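Local coordinates for protein MdcD (Pseudomonas aeruginosa, PDB 5VIP) that probably serves as the carboxy-lyase (beta) subunit of a biotin-independent malonate decarboxylase, acting on malonyl groups carried by an acyl carrier protein, at residues D142-A154 / V232-L244. Numbering follows the deposited sequence.
Sequences DLQRYQPVVAVIA and VRTSVLAYFAKGL
V150 drops a methyl squarely onto the ring of F240: CG2 stands 3.6 Å from the ring centroid and 13° off its normal, a CH-pi contact over the face, close to the ring's centre. The F240 side chain runs outward from the helix. From CB, with CG set beside the backbone N (chi1 -79°), the ring swings toward strand 150-153. CG and CD2 face V150 CG2, and CE2 meets both CG2 and CB of V150. CD1 comes within 4.3 Å of P148 CG. P148 O lies at the ring's edge, near its plane, 3.3 Å from CE1, and CZ, at the tip, lies under CB and CG2 of V150. The same CG2 also brushes CB of Y239. One turn back along the helix, V236 CG2 meets V152 CG2 at 3.7 Å, the two side chains lying about at right angles.

Past the helix end, G243 turns the chain at positive phi, and G243 C lies 3.7 Å from P148 CG. L244 then lays CD2 3.4 Å from P148 N, while its CD1 rests on Q144 O. The amide end of Q144 serves the backbone: OE1 accepts V149 N on a lone pair at 3.0 Å as well as S171 N.

Helical residues 232-242 thus run roughly antiparallel (157°) to strand 150-153, an inner strand of the crotonase-like sheet. No hydrogen bond crosses between the segments, so shape and apolar burial hold them together.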
loop_
_atom_site.group_PDB
_atom_site.type_symbol
_atom_site.label_atom_id
_atom_site.label_comp_id
_atom_site.label_asym_id
_atom_site.label_seq_id
_atom_site.Cartn_x
_atom_site.Cartn_y
_atom_site.Cartn_z
ATOM N N ASP B 142 -7.808 -3.966 8.271
ATOM C CA ASP B 142 -9.130 -4.220 8.867
ATOM C C ASP B 142 -9.223 -5.654 9.388
ATOM O O ASP B 142 -9.638 -5.870 10.519
ATOM C CB ASP B 142 -10.242 -3.949 7.848
ATOM C CG ASP B 142 -11.639 -4.094 8.434
ATOM O OD1 ASP B 142 -11.783 -4.144 9.677
ATOM O OD2 ASP B 142 -12.601 -4.143 7.634
ATOM N N LEU B 143 -8.809 -6.623 8.574
ATOM C CA LEU B 143 -8.929 -8.026 8.947
ATOM C C LEU B 143 -8.050 -8.364 10.150
ATOM O O LEU B 143 -8.417 -9.198 10.980
ATOM C CB LEU B 143 -8.575 -8.933 7.758
ATOM C CG LEU B 143 -8.561 -10.457 7.989
ATOM C CD1 LEU B 143 -9.891 -10.963 8.593
ATOM C CD2 LEU B 143 -8.271 -11.191 6.683
ATOM N N GLN B 144 -6.906 -7.695 10.257
ATOM C CA GLN B 144 -5.959 -7.996 11.320
ATOM C C GLN B 144 -6.322 -7.329 12.653
ATOM O O GLN B 144 -5.541 -7.352 13.602
ATOM C CB GLN B 144 -4.546 -7.638 10.869
ATOM C CG GLN B 144 -4.067 -8.669 9.827
ATOM C CD GLN B 144 -2.637 -8.495 9.361
ATOM O OE1 GLN B 144 -2.045 -9.436 8.839
ATOM N NE2 GLN B 144 -2.074 -7.302 9.533
ATOM N N ARG B 145 -7.531 -6.789 12.733
ATOM C CA ARG B 145 -8.143 -6.517 14.031
ATOM C C ARG B 145 -8.707 -7.809 14.636
ATOM O O ARG B 145 -9.010 -7.862 15.827
ATOM C CB ARG B 145 -9.231 -5.454 13.892
ATOM C CG ARG B 145 -8.651 -4.095 13.504
ATOM C CD ARG B 145 -9.702 -3.017 13.487
ATOM N NE ARG B 145 -10.732 -3.253 12.486
ATOM C CZ ARG B 145 -11.801 -2.473 12.346
ATOM N NH1 ARG B 145 -11.957 -1.435 13.147
ATOM N NH2 ARG B 145 -12.712 -2.735 11.422
ATOM N N TYR B 146 -8.805 -8.857 13.819
ATOM C CA TYR B 146 -9.437 -10.118 14.223
ATOM C C TYR B 146 -8.546 -11.350 14.036
ATOM O O TYR B 146 -8.502 -12.244 14.890
ATOM C CB TYR B 146 -10.734 -10.327 13.427
ATOM C CG TYR B 146 -11.571 -9.079 13.308
ATOM C CD1 TYR B 146 -12.394 -8.671 14.349
ATOM C CD2 TYR B 146 -11.530 -8.301 12.155
ATOM C CE1 TYR B 146 -13.153 -7.517 14.250
ATOM C CE2 TYR B 146 -12.286 -7.152 12.044
ATOM C CZ TYR B 146 -13.100 -6.770 13.093
ATOM O OH TYR B 146 -13.843 -5.621 12.979
ATOM N N GLN B 147 -7.845 -11.413 12.910
ATOM C CA GLN B 147 -7.067 -12.604 12.544
ATOM C C GLN B 147 -5.795 -12.203 11.820
ATOM O O GLN B 147 -5.815 -11.263 11.011
ATOM C CB GLN B 147 -7.884 -13.539 11.631
ATOM C CG GLN B 147 -9.168 -14.111 12.223
ATOM C CD GLN B 147 -8.926 -15.072 13.378
ATOM O OE1 GLN B 147 -7.868 -15.681 13.488
ATOM N NE2 GLN B 147 -9.920 -15.217 14.238
ATOM N N PRO B 148 -4.691 -12.917 12.075
ATOM C CA PRO B 148 -3.463 -12.669 11.316
ATOM C C PRO B 148 -3.634 -13.070 9.847
ATOM O O PRO B 148 -4.274 -14.079 9.558
ATOM C CB PRO B 148 -2.437 -13.565 12.017
ATOM C CG PRO B 148 -3.264 -14.695 12.559
ATOM C CD PRO B 148 -4.527 -14.027 13.031
ATOM N N VAL B 149 -3.100 -12.267 8.937
ATOM C CA VAL B 149 -2.979 -12.664 7.539
ATOM C C VAL B 149 -1.585 -13.240 7.380
ATOM O O VAL B 149 -0.610 -12.656 7.854
ATOM C CB VAL B 149 -3.175 -11.486 6.574
ATOM C CG1 VAL B 149 -2.952 -11.936 5.130
ATOM C CG2 VAL B 149 -4.570 -10.871 6.762
ATOM N N VAL B 150 -1.491 -14.399 6.743
ATOM C CA VAL B 150 -0.200 -14.998 6.461
ATOM C C VAL B 150 0.103 -14.792 4.987
ATOM O O VAL B 150 -0.739 -15.066 4.140
ATOM C CB VAL B 150 -0.179 -16.494 6.811
ATOM C CG1 VAL B 150 1.143 -17.123 6.398
ATOM C CG2 VAL B 150 -0.435 -16.690 8.308
ATOM N N ALA B 151 1.303 -14.288 4.699
ATOM C CA ALA B 151 1.774 -14.128 3.326
ATOM C C ALA B 151 2.910 -15.090 3.057
ATOM O O ALA B 151 3.876 -15.147 3.816
ATOM C CB ALA B 151 2.241 -12.700 3.074
ATOM N N VAL B 152 2.793 -15.819 1.958
ATOM C CA VAL B 152 3.794 -16.787 1.545
ATOM C C VAL B 152 4.397 -16.294 0.228
ATOM O O VAL B 152 3.678 -16.030 -0.747
ATOM C CB VAL B 152 3.180 -18.197 1.382
ATOM C CG1 VAL B 152 4.158 -19.153 0.741
ATOM C CG2 VAL B 152 2.704 -18.723 2.762
ATOM N N ILE B 153 5.713 -16.126 0.229
ATOM C CA ILE B 153 6.446 -15.695 -0.961
ATOM C C ILE B 153 7.449 -16.799 -1.269
ATOM O O ILE B 153 8.414 -16.980 -0.533
ATOM C CB ILE B 153 7.162 -14.359 -0.735
ATOM C CG1 ILE B 153 6.166 -13.319 -0.219
ATOM C CG2 ILE B 153 7.832 -13.892 -2.019
ATOM C CD1 ILE B 153 6.814 -12.236 0.581
ATOM N N ALA B 154 7.197 -17.579 -2.307
ATOM C CA ALA B 154 8.011 -18.774 -2.522
ATOM C C ALA B 154 8.855 -18.694 -3.779
ATOM O O ALA B 154 9.767 -19.498 -3.962
ATOM C CB ALA B 154 7.124 -20.025 -2.577
ATOM N N VAL B 232 5.841 -26.187 4.018
ATOM C CA VAL B 232 5.122 -24.927 3.824
ATOM C C VAL B 232 3.745 -24.977 4.482
ATOM O O VAL B 232 3.362 -24.054 5.216
ATOM C CB VAL B 232 4.973 -24.576 2.320
ATOM C CG1 VAL B 232 4.048 -23.349 2.134
ATOM C CG2 VAL B 232 6.348 -24.303 1.723
ATOM N N ARG B 233 3.012 -26.065 4.246
ATOM C CA ARG B 233 1.662 -26.180 4.791
ATOM C C ARG B 233 1.671 -26.158 6.327
ATOM O O ARG B 233 0.882 -25.460 6.965
ATOM C CB ARG B 233 0.985 -27.454 4.292
ATOM C CG ARG B 233 -0.452 -27.595 4.761
ATOM C CD ARG B 233 -0.990 -29.001 4.532
ATOM N NE ARG B 233 -0.999 -29.393 3.131
ATOM C CZ ARG B 233 -0.254 -30.383 2.635
ATOM N NH1 ARG B 233 0.563 -31.054 3.433
ATOM N NH2 ARG B 233 -0.321 -30.710 1.342
ATOM N N THR B 234 2.580 -26.915 6.924
ATOM C CA THR B 234 2.645 -26.945 8.373
ATOM C C THR B 234 3.015 -25.581 8.952
ATOM O O THR B 234 2.429 -25.174 9.960
ATOM C CB THR B 234 3.632 -28.020 8.844
ATOM O OG1 THR B 234 3.154 -29.296 8.392
ATOM C CG2 THR B 234 3.747 -28.019 10.371
ATOM N N SER B 235 3.958 -24.864 8.330
ATOM C CA SER B 235 4.321 -23.531 8.839
ATOM C C SER B 235 3.130 -22.587 8.794
ATOM O O SER B 235 2.884 -21.840 9.753
ATOM C CB SER B 235 5.484 -22.894 8.051
ATOM O OG SER B 235 6.590 -23.778 7.979
ATOM N N VAL B 236 2.400 -22.616 7.676
ATOM C CA VAL B 236 1.227 -21.769 7.517
ATOM C C VAL B 236 0.240 -22.031 8.653
ATOM O O VAL B 236 -0.253 -21.092 9.307
ATOM C CB VAL B 236 0.547 -22.003 6.147
ATOM C CG1 VAL B 236 -0.853 -21.419 6.132
ATOM C CG2 VAL B 236 1.403 -21.396 5.030
ATOM N N LEU B 237 -0.024 -23.307 8.912
ATOM C CA LEU B 237 -0.982 -23.658 9.953
ATOM C C LEU B 237 -0.496 -23.227 11.358
ATOM O O LEU B 237 -1.294 -22.763 12.179
ATOM C CB LEU B 237 -1.255 -25.159 9.937
ATOM C CG LEU B 237 -2.028 -25.701 8.727
ATOM C CD1 LEU B 237 -2.310 -27.183 8.916
ATOM C CD2 LEU B 237 -3.322 -24.940 8.515
ATOM N N ALA B 238 0.800 -23.371 11.618
ATOM C CA ALA B 238 1.362 -23.002 12.920
ATOM C C ALA B 238 1.228 -21.504 13.144
ATOM O O ALA B 238 0.933 -21.058 14.247
ATOM C CB ALA B 238 2.818 -23.427 13.023
ATOM N N TYR B 239 1.414 -20.725 12.083
ATOM C CA TYR B 239 1.339 -19.275 12.210
ATOM C C TYR B 239 -0.086 -18.796 12.410
ATOM O O TYR B 239 -0.308 -17.894 13.203
ATOM C CB TYR B 239 1.985 -18.586 11.007
ATOM C CG TYR B 239 3.471 -18.423 11.225
ATOM C CD1 TYR B 239 3.949 -17.483 12.118
ATOM C CD2 TYR B 239 4.386 -19.259 10.593
ATOM C CE1 TYR B 239 5.303 -17.333 12.349
ATOM C CE2 TYR B 239 5.742 -19.128 10.824
ATOM C CZ TYR B 239 6.196 -18.162 11.703
ATOM O OH TYR B 239 7.554 -18.021 11.930
ATOM N N PHE B 240 -1.055 -19.397 11.725
ATOM C CA PHE B 240 -2.451 -19.082 12.020
ATOM C C PHE B 240 -2.821 -19.444 13.454
ATOM O O PHE B 240 -3.535 -18.695 14.106
ATOM C CB PHE B 240 -3.406 -19.789 11.056
ATOM C CG PHE B 240 -3.510 -19.100 9.715
ATOM C CD1 PHE B 240 -3.936 -17.786 9.638
ATOM C CD2 PHE B 240 -3.178 -19.765 8.549
ATOM C CE1 PHE B 240 -4.039 -17.133 8.413
ATOM C CE2 PHE B 240 -3.275 -19.119 7.313
ATOM C CZ PHE B 240 -3.697 -17.806 7.248
ATOM N N ALA B 241 -2.339 -20.584 13.932
ATOM C CA ALA B 241 -2.662 -21.048 15.293
ATOM C C ALA B 241 -2.030 -20.145 16.360
ATOM O O ALA B 241 -2.516 -20.039 17.485
ATOM C CB ALA B 241 -2.210 -22.486 15.479
ATOM N N LYS B 242 -0.935 -19.507 15.981
ATOM C CA LYS B 242 -0.237 -18.531 16.814
ATOM C C LYS B 242 -1.093 -17.292 17.092
ATOM O O LYS B 242 -1.025 -16.713 18.178
ATOM C CB LYS B 242 1.060 -18.149 16.106
ATOM C CG LYS B 242 2.048 -17.332 16.846
ATOM C CD LYS B 242 3.342 -17.416 16.045
ATOM C CE LYS B 242 4.256 -16.257 16.339
ATOM N NZ LYS B 242 4.966 -16.398 17.625
ATOM N N GLY B 243 -1.903 -16.887 16.117
ATOM C CA GLY B 243 -2.780 -15.740 16.307
ATOM C C GLY B 243 -2.061 -14.434 16.036
ATOM O O GLY B 243 -0.916 -14.427 15.552
ATOM N N LEU B 244 -2.716 -13.324 16.365
ATOM C CA LEU B 244 -2.156 -12.001 16.107
ATOM C C LEU B 244 -0.883 -11.726 16.927
ATOM O O LEU B 244 -0.871 -11.913 18.143
ATOM C CB LEU B 244 -3.202 -10.927 16.401
ATOM C CG LEU B 244 -4.348 -10.810 15.395
ATOM C CD1 LEU B 244 -5.405 -9.834 15.906
ATOM C CD2 LEU B 244 -3.791 -10.343 14.056
#